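PDB 4OGG: protein DJ-1 homolog D from Arabidopsis thaliana, which belongs to the DJ-1/PfpI family and carries two domains of that family in tandem within a single chain. Local coordinates for residues 19-28 / 366-377; 323-331 / 355-364. All blocks are in the same frame, centred on the assembly; numbering follows the deposited sequence.

How the contacts relate
From the N terminus, helix 15-27 of the first DJ-1/PfpI domain supplies one half of contact 1; its partner, helix 369-380, comes more than 330 residues later, so contact 1 closes a loop that takes in most of the chain and joins the two domains. Contact 2 is local and nested wholly inside that loop: segment 323-331 meets segment 355-364, which holds the hairpin 355-362, after only 23 intervening residues, all within the second domain. The chain runs from strand 360-362 into helix 369-380, which links the two sites; their centres lie about 17 Å apart. Gln-375 and Phe-372 of that helix pack on Val-361, so the hairpin of contact 2 backs the helix that contact 1 uses.

Contact 1 (19-28 / 366-377); sequences MVPFQALQAF and WPGHPEFVSQLM
Gln-23 meets the start of helix 369-377 with both ends of its amide in use. Its OE1 accepts from His-369 ND1 at 2.8 Å, lying in the imidazole plane at the ring edge, while the amide itself is turned 67° against the ring. Its NE2 donates to Trp-366 O, also at 2.8 Å, and to a water that passes a hydrogen bond on to Pro-367 O. Trp-366 O accepts a second hydrogen bond, from His-369 N, and the two donors reach it from opposite faces of its plane. With CG anti to the carbonyl carbon (chi1 -56°) and the chain extended beyond it, Gln-23 carries its amide to the helix start, where three bonds fix its rotation. Trp-366 NE1 is satisfied by His-243 O, and Met-19 CE touches the indole at CZ3, 3.8 Å away.

Further along, the packing is mostly apolar. Ala-27 lets the backbones come close, its CA 4.1 Å from Pro-370 CA; its CB sits 3.4 Å from Pro-370 O and 3.6 Å from Val-373 CB. Gln-26 CB lies alongside the proline ring. At the far end Met-377 makes a Met-aromatic contact, SD approaching the edge of the Phe-28 ring at 3.8 Å from CD1.

The segment axes cross at -43° and approach to 7.8 Å, joining the first domain to the second. Helix 208-221 also packs against helix 15-27, taking Met-19 on Tyr-209, Gln-23 on Val-213 and Phe-28 on Leu-221. Away from the contact, Leu-25 rests on Ile-30 and Val-32 of strand 30-35 and on Phe-183 of helix 176-186.

Contact 2 (323-331 / 355-364); sequences LKGRKCTAY and FTDGNLVTGA
Asp-357 OD2 is gripped by two donors from opposite faces of its carboxylate plane: Arg-326 NE, in a 2.8 Å salt bridge, and Lys-327 N at 3.0 Å. Asp-357 begins the type II' turn of the beta hairpin 355-362, at the edge of the second domain's mixed sheet, and segment 323-331 runs alongside the hairpin, in roughly the same direction as strand 360-362. Bent at chi2 and chi3, Arg-326 folds back so that the guanidinium turns its NE/NH2 edge to the turn. NH2 donates to Asp-357 O, which also takes Leu-360 N, and to Asn-359 OD1, nearly in line with that C=O bond. A water ties NH1 to the same OD1, so the arginine staples the hairpin turn.

At the end of the turn, Leu-360 CD2 packs on Leu-323 CD2 and Cys-328 CB, with Leu-317 of helix 314-320 also against Leu-360. Thr-329 CB and CG2 meet the edge of the Phe-355 ring at CD2, while Thr-329 OG1 bonds to Leu-346 O. Thr-362, its OG1 set between backbone N and carbonyl carbon (chi1 52°), accepts there from Thr-329 N at 2.9 Å, almost straight at 174°.

Contact 1 (19-28 / 366-377)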
ATOM      1  N   MET C  19      -7.644   8.660  18.966  1.00 13.20           N
ATOM      2  CA  MET C  19      -9.085   8.678  18.762  1.00 13.07           C
ATOM      3  C   MET C  19      -9.943   8.066  19.863  1.00 13.04           C
ATOM      4  O   MET C  19     -10.990   8.615  20.192  1.00 13.03           O
ATOM      5  CB  MET C  19      -9.445   8.032  17.419  1.00 14.41           C
ATOM      6  CG  MET C  19     -10.863   8.346  16.961  1.00 12.95           C
ATOM      7  SD  MET C  19     -11.196  10.132  16.876  1.00 14.81           S
ATOM      8  CE  MET C  19     -10.798  10.484  15.153  1.00 18.64           C
ATOM      9  N   VAL C  20      -9.525   6.940  20.430  1.00 14.02           N
ATOM     10  CA  VAL C  20     -10.333   6.323  21.478  1.00 14.51           C
ATOM     11  C   VAL C  20     -10.488   7.258  22.683  1.00 13.85           C
ATOM     12  O   VAL C  20     -11.605   7.540  23.106  1.00 15.69           O
ATOM     13  CB  VAL C  20      -9.753   4.954  21.917  1.00 13.77           C
ATOM     14  CG1 VAL C  20     -10.585   4.378  23.059  1.00 14.23           C
ATOM     15  CG2 VAL C  20      -9.780   3.985  20.739  1.00 13.78           C
ATOM     16  N   PRO C  21      -9.376   7.760  23.246  1.00 13.96           N
ATOM     17  CA  PRO C  21      -9.560   8.656  24.392  1.00 14.48           C
ATOM     18  C   PRO C  21     -10.251   9.960  23.999  1.00 14.00           C
ATOM     19  O   PRO C  21     -11.035  10.514  24.772  1.00 13.53           O
ATOM     20  CB  PRO C  21      -8.132   8.865  24.905  1.00 15.11           C
ATOM     21  CG  PRO C  21      -7.298   8.698  23.678  1.00 14.78           C
ATOM     22  CD  PRO C  21      -7.945   7.515  22.995  1.00 13.97           C
ATOM     23  N   PHE C  22      -9.980  10.438  22.788  1.00 12.74           N
ATOM     24  CA  PHE C  22     -10.592  11.678  22.301  1.00 13.00           C
ATOM     25  C   PHE C  22     -12.114  11.583  22.294  1.00 12.90           C
ATOM     26  O   PHE C  22     -12.807  12.482  22.777  1.00 14.42           O
ATOM     27  CB  PHE C  22     -10.104  12.000  20.880  1.00 11.75           C
ATOM     28  CG  PHE C  22     -10.707  13.255  20.292  1.00 14.23           C
ATOM     29  CD1 PHE C  22     -10.515  14.493  20.906  1.00 14.41           C
ATOM     30  CD2 PHE C  22     -11.462  13.197  19.123  1.00 13.68           C
ATOM     31  CE1 PHE C  22     -11.066  15.656  20.365  1.00 13.68           C
ATOM     32  CE2 PHE C  22     -12.019  14.356  18.571  1.00 14.86           C
ATOM     33  CZ  PHE C  22     -11.820  15.586  19.195  1.00 12.89           C
ATOM     34  N   GLN C  23     -12.641  10.496  21.746  1.00 12.73           N
ATOM     35  CA  GLN C  23     -14.087  10.337  21.670  1.00 13.90           C
ATOM     36  C   GLN C  23     -14.721   9.751  22.926  1.00 14.33           C
ATOM     37  O   GLN C  23     -15.837  10.123  23.291  1.00 15.08           O
ATOM     38  CB  GLN C  23     -14.448   9.500  20.442  1.00 14.77           C
ATOM     39  CG  GLN C  23     -13.889  10.092  19.160  1.00 15.29           C
ATOM     40  CD  GLN C  23     -14.413   9.409  17.923  1.00 15.54           C
ATOM     41  OE1 GLN C  23     -14.223   8.205  17.738  1.00 16.34           O
ATOM     42  NE2 GLN C  23     -15.078  10.173  17.064  1.00 14.78           N
ATOM     43  N   ALA C  24     -14.018   8.846  23.593  1.00 14.15           N
ATOM     44  CA  ALA C  24     -14.552   8.246  24.809  1.00 14.47           C
ATOM     45  C   ALA C  24     -14.720   9.320  25.877  1.00 15.34           C
ATOM     46  O   ALA C  24     -15.783   9.444  26.484  1.00 14.87           O
ATOM     47  CB  ALA C  24     -13.621   7.152  25.316  1.00 14.57           C
ATOM     48  N   LEU C  25     -13.668  10.100  26.104  1.00 14.58           N
ATOM     49  CA  LEU C  25     -13.727  11.148  27.114  1.00 14.18           C
ATOM     50  C   LEU C  25     -14.849  12.133  26.814  1.00 15.20           C
ATOM     51  O   LEU C  25     -15.568  12.559  27.719  1.00 14.51           O
ATOM     52  CB  LEU C  25     -12.383  11.871  27.206  1.00 14.80           C
ATOM     53  CG  LEU C  25     -11.222  10.993  27.688  1.00 13.91           C
ATOM     54  CD1 LEU C  25      -9.959  11.831  27.730  1.00 14.30           C
ATOM     55  CD2 LEU C  25     -11.517  10.411  29.071  1.00 13.10           C
ATOM     56  N   GLN C  26     -15.003  12.494  25.544  1.00 14.85           N
ATOM     57  CA  GLN C  26     -16.070  13.407  25.162  1.00 15.36           C
ATOM     58  C   GLN C  26     -17.423  12.761  25.452  1.00 16.15           C
ATOM     59  O   GLN C  26     -18.338  13.413  25.954  1.00 17.71           O
ATOM     60  CB  GLN C  26     -15.963  13.763  23.678  1.00 16.52           C
ATOM     61  CG  GLN C  26     -14.890  14.793  23.389  1.00 17.04           C
ATOM     62  CD  GLN C  26     -14.851  15.196  21.934  1.00 19.77           C
ATOM     63  OE1 GLN C  26     -14.310  14.481  21.093  1.00 19.55           O
ATOM     64  NE2 GLN C  26     -15.439  16.341  21.626  1.00 21.44           N
ATOM     65  N   ALA C  27     -17.546  11.474  25.146  1.00 16.25           N
ATOM     66  CA  ALA C  27     -18.802  10.773  25.385  1.00 17.24           C
ATOM     67  C   ALA C  27     -19.161  10.810  26.865  1.00 17.97           C
ATOM     68  O   ALA C  27     -20.340  10.781  27.227  1.00 18.61           O
ATOM     69  CB  ALA C  27     -18.701   9.329  24.911  1.00 17.56           C
ATOM     70  N   PHE C  28     -18.141  10.886  27.716  1.00 16.43           N
ATOM     71  CA  PHE C  28     -18.350  10.909  29.158  1.00 17.93           C
ATOM     72  C   PHE C  28     -18.574  12.303  29.726  1.00 18.40           C
ATOM     73  O   PHE C  28     -18.613  12.480  30.945  1.00 18.44           O
ATOM     74  CB  PHE C  28     -17.170  10.255  29.876  1.00 16.51           C
ATOM     75  CG  PHE C  28     -16.866   8.862  29.403  1.00 16.47           C
ATOM     76  CD1 PHE C  28     -17.840   8.091  28.774  1.00 14.75           C
ATOM     77  CD2 PHE C  28     -15.607   8.309  29.611  1.00 14.36           C
ATOM     78  CE1 PHE C  28     -17.563   6.790  28.357  1.00 16.25           C
ATOM     79  CE2 PHE C  28     -15.323   7.008  29.199  1.00 15.00           C
ATOM     80  CZ  PHE C  28     -16.305   6.248  28.571  1.00 13.55           C
ATOM     81  N   TRP C 366     -18.017   7.887  11.862  1.00 15.15           N
ATOM     82  CA  TRP C 366     -17.187   7.898  13.062  1.00 15.26           C
ATOM     83  C   TRP C 366     -17.031   9.223  13.806  1.00 15.13           C
ATOM     84  O   TRP C 366     -16.759   9.221  15.004  1.00 14.52           O
ATOM     85  CB  TRP C 366     -15.801   7.267  12.812  1.00 15.33           C
ATOM     86  CG  TRP C 366     -15.024   7.724  11.615  1.00 15.00           C
ATOM     87  CD1 TRP C 366     -14.891   7.059  10.424  1.00 16.01           C
ATOM     88  CD2 TRP C 366     -14.158   8.865  11.532  1.00 13.54           C
ATOM     89  NE1 TRP C 366     -13.988   7.709   9.614  1.00 14.84           N
ATOM     90  CE2 TRP C 366     -13.525   8.819  10.266  1.00 15.58           C
ATOM     91  CE3 TRP C 366     -13.851   9.918  12.407  1.00 14.99           C
ATOM     92  CZ2 TRP C 366     -12.603   9.787   9.855  1.00 14.03           C
ATOM     93  CZ3 TRP C 366     -12.932  10.881  11.997  1.00 14.24           C
ATOM     94  CH2 TRP C 366     -12.319  10.807  10.731  1.00 15.30           C
ATOM     95  N   PRO C 367     -17.196  10.369  13.122  1.00 15.03           N
ATOM     96  CA  PRO C 367     -17.050  11.619  13.876  1.00 15.87           C
ATOM     97  C   PRO C 367     -18.116  11.745  14.968  1.00 17.49           C
ATOM     98  O   PRO C 367     -17.961  12.516  15.915  1.00 17.89           O
ATOM     99  CB  PRO C 367     -17.212  12.692  12.803  1.00 16.91           C
ATOM    100  CG  PRO C 367     -16.648  12.029  11.581  1.00 16.32           C
ATOM    101  CD  PRO C 367     -17.228  10.629  11.671  1.00 16.13           C
ATOM    102  N   GLY C 368     -19.195  10.979  14.830  1.00 16.07           N
ATOM    103  CA  GLY C 368     -20.279  11.039  15.799  1.00 17.66           C
ATOM    104  C   GLY C 368     -20.216  10.105  16.999  1.00 16.92           C
ATOM    105  O   GLY C 368     -21.200   9.978  17.730  1.00 16.80           O
ATOM    106  N   HIS C 369     -19.074   9.469  17.231  1.00 15.08           N
ATOM    107  CA  HIS C 369     -18.948   8.547  18.358  1.00 15.90           C
ATOM    108  C   HIS C 369     -19.252   9.130  19.742  1.00 16.03           C
ATOM    109  O   HIS C 369     -19.826   8.444  20.587  1.00 16.63           O
ATOM    110  CB  HIS C 369     -17.562   7.899  18.352  1.00 17.07           C
ATOM    111  CG  HIS C 369     -17.402   6.852  17.293  1.00 18.63           C
ATOM    112  ND1 HIS C 369     -16.178   6.504  16.767  1.00 17.67           N
ATOM    113  CD2 HIS C 369     -18.317   6.078  16.661  1.00 19.61           C
ATOM    114  CE1 HIS C 369     -16.345   5.563  15.854  1.00 18.26           C
ATOM    115  NE2 HIS C 369     -17.634   5.287  15.770  1.00 18.56           N
ATOM    116  N   PRO C 370     -18.874  10.396  19.996  1.00 15.52           N
ATOM    117  CA  PRO C 370     -19.168  10.954  21.320  1.00 16.98           C
ATOM    118  C   PRO C 370     -20.660  10.907  21.637  1.00 16.53           C
ATOM    119  O   PRO C 370     -21.058  10.419  22.694  1.00 18.84           O
ATOM    120  CB  PRO C 370     -18.631  12.377  21.218  1.00 15.12           C
ATOM    121  CG  PRO C 370     -17.444  12.201  20.310  1.00 17.70           C
ATOM    122  CD  PRO C 370     -18.006  11.307  19.228  1.00 15.04           C
ATOM    123  N   GLU C 371     -21.486  11.403  20.720  1.00 16.59           N
ATOM    124  CA  GLU C 371     -22.929  11.392  20.937  1.00 17.57           C
ATOM    125  C   GLU C 371     -23.472   9.973  20.843  1.00 18.37           C
ATOM    126  O   GLU C 371     -24.426   9.620  21.538  1.00 18.93           O
ATOM    127  CB  GLU C 371     -23.637  12.300  19.929  1.00 18.90           C
ATOM    128  CG  GLU C 371     -23.295  13.777  20.096  1.00 22.08           C
ATOM    129  CD  GLU C 371     -24.270  14.697  19.383  1.00 25.68           C
ATOM    130  OE1 GLU C 371     -24.026  15.924  19.370  1.00 29.17           O
ATOM    131  OE2 GLU C 371     -25.285  14.202  18.843  1.00 29.87           O
ATOM    132  N   PHE C 372     -22.858   9.160  19.989  1.00 18.65           N
ATOM    133  CA  PHE C 372     -23.270   7.769  19.814  1.00 17.94           C
ATOM    134  C   PHE C 372     -23.172   7.044  21.158  1.00 18.66           C
ATOM    135  O   PHE C 372     -24.142   6.454  21.636  1.00 18.40           O
ATOM    136  CB  PHE C 372     -22.359   7.083  18.786  1.00 17.26           C
ATOM    137  CG  PHE C 372     -22.798   5.691  18.398  1.00 17.70           C
ATOM    138  CD1 PHE C 372     -24.005   5.483  17.733  1.00 17.27           C
ATOM    139  CD2 PHE C 372     -21.977   4.595  18.652  1.00 17.48           C
ATOM    140  CE1 PHE C 372     -24.385   4.208  17.324  1.00 16.85           C
ATOM    141  CE2 PHE C 372     -22.345   3.313  18.248  1.00 18.35           C
ATOM    142  CZ  PHE C 372     -23.553   3.118  17.580  1.00 16.43           C
ATOM    143  N   VAL C 373     -21.990   7.096  21.764  1.00 19.07           N
ATOM    144  CA  VAL C 373     -21.764   6.442  23.046  1.00 18.97           C
ATOM    145  C   VAL C 373     -22.567   7.119  24.156  1.00 18.51           C
ATOM    146  O   VAL C 373     -23.155   6.448  25.004  1.00 20.50           O
ATOM    147  CB  VAL C 373     -20.264   6.462  23.415  1.00 19.61           C
ATOM    148  CG1 VAL C 373     -20.053   5.851  24.793  1.00 19.12           C
ATOM    149  CG2 VAL C 373     -19.468   5.689  22.371  1.00 21.43           C
ATOM    150  N   SER C 374     -22.598   8.448  24.138  1.00 19.12           N
ATOM    151  CA  SER C 374     -23.326   9.212  25.150  1.00 20.39           C
ATOM    152  C   SER C 374     -24.816   8.864  25.171  1.00 20.25           C
ATOM    153  O   SER C 374     -25.401   8.648  26.235  1.00 20.50           O
ATOM    154  CB  SER C 374     -23.155  10.715  24.898  1.00 21.00           C
ATOM    155  OG  SER C 374     -23.830  11.483  25.880  1.00 26.80           O
ATOM    156  N   GLN C 375     -25.432   8.811  23.996  1.00 19.10           N
ATOM    157  CA  GLN C 375     -26.853   8.497  23.920  1.00 18.64           C
ATOM    158  C   GLN C 375     -27.139   7.044  24.282  1.00 18.98           C
ATOM    159  O   GLN C 375     -28.199   6.735  24.821  1.00 19.02           O
ATOM    160  CB  GLN C 375     -27.397   8.847  22.532  1.00 19.71           C
ATOM    161  CG  GLN C 375     -27.273  10.342  22.240  1.00 21.12           C
ATOM    162  CD  GLN C 375     -27.917  10.773  20.936  1.00 22.22           C
ATOM    163  OE1 GLN C 375     -27.632  11.859  20.429  1.00 25.30           O
ATOM    164  NE2 GLN C 375     -28.798   9.938  20.396  1.00 20.64           N
ATOM    165  N   LEU C 376     -26.198   6.149  23.993  1.00 18.33           N
ATOM    166  CA  LEU C 376     -26.388   4.750  24.352  1.00 18.39           C
ATOM    167  C   LEU C 376     -26.309   4.648  25.875  1.00 19.24           C
ATOM    168  O   LEU C 376     -27.061   3.899  26.501  1.00 18.09           O
ATOM    169  CB  LEU C 376     -25.311   3.873  23.710  1.00 18.25           C
ATOM    170  CG  LEU C 376     -25.264   2.418  24.185  1.00 19.22           C
ATOM    171  CD1 LEU C 376     -26.625   1.757  24.007  1.00 18.58           C
ATOM    172  CD2 LEU C 376     -24.198   1.668  23.398  1.00 19.54           C
ATOM    173  N   MET C 377     -25.394   5.412  26.465  1.00 19.03           N
ATOM    174  CA  MET C 377     -25.227   5.428  27.915  1.00 20.64           C
ATOM    175  C   MET C 377     -26.523   5.864  28.584  1.00 19.88           C
ATOM    176  O   MET C 377     -26.947   5.273  29.577  1.00 21.67           O
ATOM    177  CB  MET C 377     -24.103   6.390  28.309  1.00 19.38           C
ATOM    178  CG  MET C 377     -22.708   5.888  27.976  1.00 19.19           C
ATOM    179  SD  MET C 377     -21.446   7.154  28.228  1.00 17.76           S
ATOM    180  CE  MET C 377     -21.480   7.315  30.033  1.00 18.55           C
TER
HETATM  181  O   HOH W   1     -15.461  13.037  16.857  1.00 20.79           O

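Contact 2 (323-331 / 355-364)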
ATOM      1  N   LEU C 323     -37.116  -1.194  10.972  1.00 32.87           N
ATOM      2  CA  LEU C 323     -37.083   0.259  10.845  1.00 33.52           C
ATOM      3  C   LEU C 323     -38.437   0.869  10.499  1.00 34.77           C
ATOM      4  O   LEU C 323     -38.582   2.092  10.466  1.00 35.61           O
ATOM      5  CB  LEU C 323     -36.052   0.677   9.791  1.00 31.93           C
ATOM      6  CG  LEU C 323     -34.584   0.426  10.145  1.00 30.44           C
ATOM      7  CD1 LEU C 323     -33.701   0.886   8.998  1.00 29.94           C
ATOM      8  CD2 LEU C 323     -34.223   1.169  11.425  1.00 29.98           C
ATOM      9  N   LYS C 324     -39.429   0.023  10.241  1.00 36.76           N
ATOM     10  CA  LYS C 324     -40.757   0.519   9.903  1.00 38.12           C
ATOM     11  C   LYS C 324     -41.336   1.371  11.024  1.00 37.71           C
ATOM     12  O   LYS C 324     -41.452   0.920  12.164  1.00 38.50           O
ATOM     13  CB  LYS C 324     -41.703  -0.643   9.593  1.00 39.97           C
ATOM     14  CG  LYS C 324     -41.488  -1.259   8.218  1.00 42.36           C
ATOM     15  CD  LYS C 324     -42.546  -2.308   7.903  1.00 43.66           C
ATOM     16  CE  LYS C 324     -42.373  -3.549   8.762  1.00 44.82           C
ATOM     17  NZ  LYS C 324     -41.070  -4.215   8.488  1.00 44.94           N
ATOM     18  N   GLY C 325     -41.689   2.609  10.692  1.00 36.96           N
ATOM     19  CA  GLY C 325     -42.260   3.510  11.676  1.00 36.46           C
ATOM     20  C   GLY C 325     -41.267   4.026  12.698  1.00 35.56           C
ATOM     21  O   GLY C 325     -41.660   4.542  13.742  1.00 35.48           O
ATOM     22  N   ARG C 326     -39.977   3.893  12.406  1.00 34.24           N
ATOM     23  CA  ARG C 326     -38.947   4.361  13.327  1.00 33.58           C
ATOM     24  C   ARG C 326     -38.167   5.526  12.727  1.00 33.49           C
ATOM     25  O   ARG C 326     -38.047   5.641  11.508  1.00 34.25           O
ATOM     26  CB  ARG C 326     -37.987   3.214  13.675  1.00 33.00           C
ATOM     27  CG  ARG C 326     -38.667   1.987  14.280  1.00 32.15           C
ATOM     28  CD  ARG C 326     -39.484   2.353  15.511  1.00 31.69           C
ATOM     29  NE  ARG C 326     -38.650   2.769  16.635  1.00 31.21           N
ATOM     30  CZ  ARG C 326     -38.010   1.931  17.444  1.00 28.81           C
ATOM     31  NH1 ARG C 326     -38.107   0.622  17.264  1.00 29.19           N
ATOM     32  NH2 ARG C 326     -37.270   2.404  18.437  1.00 29.94           N
ATOM     33  N   LYS C 327     -37.649   6.396  13.590  1.00 32.88           N
ATOM     34  CA  LYS C 327     -36.873   7.550  13.144  1.00 32.03           C
ATOM     35  C   LYS C 327     -35.395   7.268  13.383  1.00 30.22           C
ATOM     36  O   LYS C 327     -35.011   6.825  14.465  1.00 29.64           O
ATOM     37  CB  LYS C 327     -37.281   8.807  13.919  1.00 31.94           C
ATOM     38  CG  LYS C 327     -38.758   9.170  13.822  1.00 35.73           C
ATOM     39  CD  LYS C 327     -39.043  10.480  14.549  1.00 36.50           C
ATOM     40  CE  LYS C 327     -40.533  10.797  14.584  1.00 38.68           C
ATOM     41  NZ  LYS C 327     -41.306   9.791  15.369  1.00 38.83           N
ATOM     42  N   CYS C 328     -34.563   7.522  12.378  1.00 28.85           N
ATOM     43  CA  CYS C 328     -33.136   7.274  12.524  1.00 26.48           C
ATOM     44  C   CYS C 328     -32.304   7.904  11.418  1.00 25.10           C
ATOM     45  O   CYS C 328     -32.825   8.331  10.385  1.00 24.21           O
ATOM     46  CB  CYS C 328     -32.862   5.765  12.548  1.00 28.19           C
ATOM     47  SG  CYS C 328     -33.158   4.921  10.961  1.00 30.19           S
ATOM     48  N   THR C 329     -31.000   7.966  11.655  1.00 23.93           N
ATOM     49  CA  THR C 329     -30.074   8.509  10.677  1.00 22.26           C
ATOM     50  C   THR C 329     -29.126   7.374  10.306  1.00 19.97           C
ATOM     51  O   THR C 329     -29.264   6.256  10.800  1.00 19.80           O
ATOM     52  CB  THR C 329     -29.264   9.686  11.251  1.00 22.28           C
ATOM     53  OG1 THR C 329     -28.536  10.325  10.194  1.00 22.94           O
ATOM     54  CG2 THR C 329     -28.283   9.201  12.312  1.00 22.10           C
ATOM     55  N   ALA C 330     -28.173   7.666   9.432  1.00 19.72           N
ATOM     56  CA  ALA C 330     -27.194   6.677   8.995  1.00 19.73           C
ATOM     57  C   ALA C 330     -26.234   7.390   8.061  1.00 19.76           C
ATOM     58  O   ALA C 330     -26.362   8.594   7.842  1.00 19.87           O
ATOM     59  CB  ALA C 330     -27.888   5.535   8.257  1.00 18.24           C
ATOM     60  N   TYR C 331     -25.269   6.662   7.516  1.00 20.66           N
ATOM     61  CA  TYR C 331     -24.344   7.282   6.582  1.00 21.15           C
ATOM     62  C   TYR C 331     -25.243   7.854   5.488  1.00 22.05           C
ATOM     63  O   TYR C 331     -26.208   7.209   5.083  1.00 21.68           O
ATOM     64  CB  TYR C 331     -23.386   6.244   5.988  1.00 22.17           C
ATOM     65  CG  TYR C 331     -22.296   6.879   5.158  1.00 22.95           C
ATOM     66  CD1 TYR C 331     -21.331   7.693   5.753  1.00 22.88           C
ATOM     67  CD2 TYR C 331     -22.267   6.728   3.774  1.00 21.33           C
ATOM     68  CE1 TYR C 331     -20.367   8.347   4.991  1.00 22.95           C
ATOM     69  CE2 TYR C 331     -21.308   7.379   2.999  1.00 23.02           C
ATOM     70  CZ  TYR C 331     -20.363   8.189   3.616  1.00 23.29           C
ATOM     71  OH  TYR C 331     -19.428   8.859   2.859  1.00 25.09           O
ATOM     72  N   PHE C 355     -28.925  10.446  16.893  1.00 24.78           N
ATOM     73  CA  PHE C 355     -30.320  10.544  17.294  1.00 25.12           C
ATOM     74  C   PHE C 355     -30.776   9.345  18.109  1.00 23.69           C
ATOM     75  O   PHE C 355     -30.265   8.233  17.958  1.00 22.01           O
ATOM     76  CB  PHE C 355     -31.205  10.661  16.050  1.00 24.67           C
ATOM     77  CG  PHE C 355     -30.886  11.844  15.180  1.00 27.36           C
ATOM     78  CD1 PHE C 355     -31.363  13.111  15.498  1.00 27.50           C
ATOM     79  CD2 PHE C 355     -30.119  11.687  14.030  1.00 27.45           C
ATOM     80  CE1 PHE C 355     -31.085  14.206  14.682  1.00 29.74           C
ATOM     81  CE2 PHE C 355     -29.833  12.773  13.206  1.00 29.34           C
ATOM     82  CZ  PHE C 355     -30.319  14.036  13.533  1.00 30.35           C
ATOM     83  N   THR C 356     -31.752   9.584  18.976  1.00 23.45           N
ATOM     84  CA  THR C 356     -32.318   8.533  19.804  1.00 24.41           C
ATOM     85  C   THR C 356     -33.817   8.464  19.537  1.00 25.03           C
ATOM     86  O   THR C 356     -34.522   9.468  19.638  1.00 25.20           O
ATOM     87  CB  THR C 356     -32.092   8.803  21.310  1.00 23.45           C
ATOM     88  OG1 THR C 356     -30.694   8.696  21.616  1.00 22.59           O
ATOM     89  CG2 THR C 356     -32.872   7.799  22.156  1.00 24.86           C
ATOM     90  N   ASP C 357     -34.289   7.275  19.178  1.00 25.85           N
ATOM     91  CA  ASP C 357     -35.703   7.046  18.910  1.00 27.69           C
ATOM     92  C   ASP C 357     -36.093   5.829  19.724  1.00 27.86           C
ATOM     93  O   ASP C 357     -35.891   4.691  19.298  1.00 27.73           O
ATOM     94  CB  ASP C 357     -35.942   6.781  17.418  1.00 29.59           C
ATOM     95  CG  ASP C 357     -37.388   6.418  17.114  1.00 33.49           C
ATOM     96  OD1 ASP C 357     -38.296   7.139  17.583  1.00 33.63           O
ATOM     97  OD2 ASP C 357     -37.619   5.415  16.404  1.00 35.05           O
ATOM     98  N   GLY C 358     -36.643   6.071  20.908  1.00 27.24           N
ATOM     99  CA  GLY C 358     -37.023   4.967  21.765  1.00 27.55           C
ATOM    100  C   GLY C 358     -35.775   4.204  22.158  1.00 26.94           C
ATOM    101  O   GLY C 358     -34.857   4.773  22.747  1.00 26.90           O
ATOM    102  N   ASN C 359     -35.727   2.921  21.813  1.00 27.27           N
ATOM    103  CA  ASN C 359     -34.587   2.072  22.140  1.00 26.22           C
ATOM    104  C   ASN C 359     -33.519   2.103  21.052  1.00 25.70           C
ATOM    105  O   ASN C 359     -32.500   1.426  21.161  1.00 26.57           O
ATOM    106  CB  ASN C 359     -35.050   0.627  22.319  1.00 27.51           C
ATOM    107  CG  ASN C 359     -35.435  -0.029  21.001  1.00 28.75           C
ATOM    108  OD1 ASN C 359     -36.206   0.527  20.220  1.00 30.78           O
ATOM    109  ND2 ASN C 359     -34.899  -1.218  20.752  1.00 28.27           N
ATOM    110  N   LEU C 360     -33.749   2.896  20.012  1.00 23.89           N
ATOM    111  CA  LEU C 360     -32.812   2.960  18.896  1.00 23.12           C
ATOM    112  C   LEU C 360     -31.943   4.213  18.827  1.00 21.43           C
ATOM    113  O   LEU C 360     -32.449   5.331  18.752  1.00 21.57           O
ATOM    114  CB  LEU C 360     -33.582   2.809  17.582  1.00 23.28           C
ATOM    115  CG  LEU C 360     -32.767   2.766  16.287  1.00 24.05           C
ATOM    116  CD1 LEU C 360     -31.892   1.517  16.271  1.00 22.71           C
ATOM    117  CD2 LEU C 360     -33.710   2.771  15.098  1.00 23.51           C
ATOM    118  N   VAL C 361     -30.628   4.011  18.847  1.00 21.12           N
ATOM    119  CA  VAL C 361     -29.673   5.111  18.753  1.00 19.32           C
ATOM    120  C   VAL C 361     -28.919   4.944  17.439  1.00 18.28           C
ATOM    121  O   VAL C 361     -28.354   3.881  17.171  1.00 18.92           O
ATOM    122  CB  VAL C 361     -28.637   5.090  19.906  1.00 20.19           C
ATOM    123  CG1 VAL C 361     -27.581   6.167  19.669  1.00 18.70           C
ATOM    124  CG2 VAL C 361     -29.333   5.317  21.245  1.00 20.77           C
ATOM    125  N   THR C 362     -28.911   5.986  16.619  1.00 18.72           N
ATOM    126  CA  THR C 362     -28.218   5.909  15.340  1.00 19.65           C
ATOM    127  C   THR C 362     -27.239   7.041  15.089  1.00 19.29           C
ATOM    128  O   THR C 362     -27.484   8.197  15.449  1.00 18.46           O
ATOM    129  CB  THR C 362     -29.214   5.853  14.151  1.00 19.16           C
ATOM    130  OG1 THR C 362     -30.157   6.928  14.255  1.00 19.79           O
ATOM    131  CG2 THR C 362     -29.948   4.528  14.139  1.00 20.65           C
ATOM    132  N   GLY C 363     -26.122   6.678  14.464  1.00 17.90           N
ATOM    133  CA  GLY C 363     -25.088   7.634  14.117  1.00 17.99           C
ATOM    134  C   GLY C 363     -24.867   7.558  12.617  1.00 18.02           C
ATOM    135  O   GLY C 363     -25.316   6.609  11.971  1.00 17.51           O
ATOM    136  N   ALA C 364     -24.166   8.538  12.059  1.00 16.76           N
ATOM    137  CA  ALA C 364     -23.926   8.573  10.622  1.00 17.77           C
ATOM    138  C   ALA C 364     -22.518   8.174  10.194  1.00 16.46           C
ATOM    139  O   ALA C 364     -22.336   7.578   9.133  1.00 17.73           O
ATOM    140  CB  ALA C 364     -24.241   9.963  10.089  1.00 18.08           C
TER
HETATM  141  O   HOH W   2     -38.202  -1.361  19.300  1.00 45.28           O
HETATM  142  O   HOH W   3     -32.310   6.635  15.849  1.00 22.00           O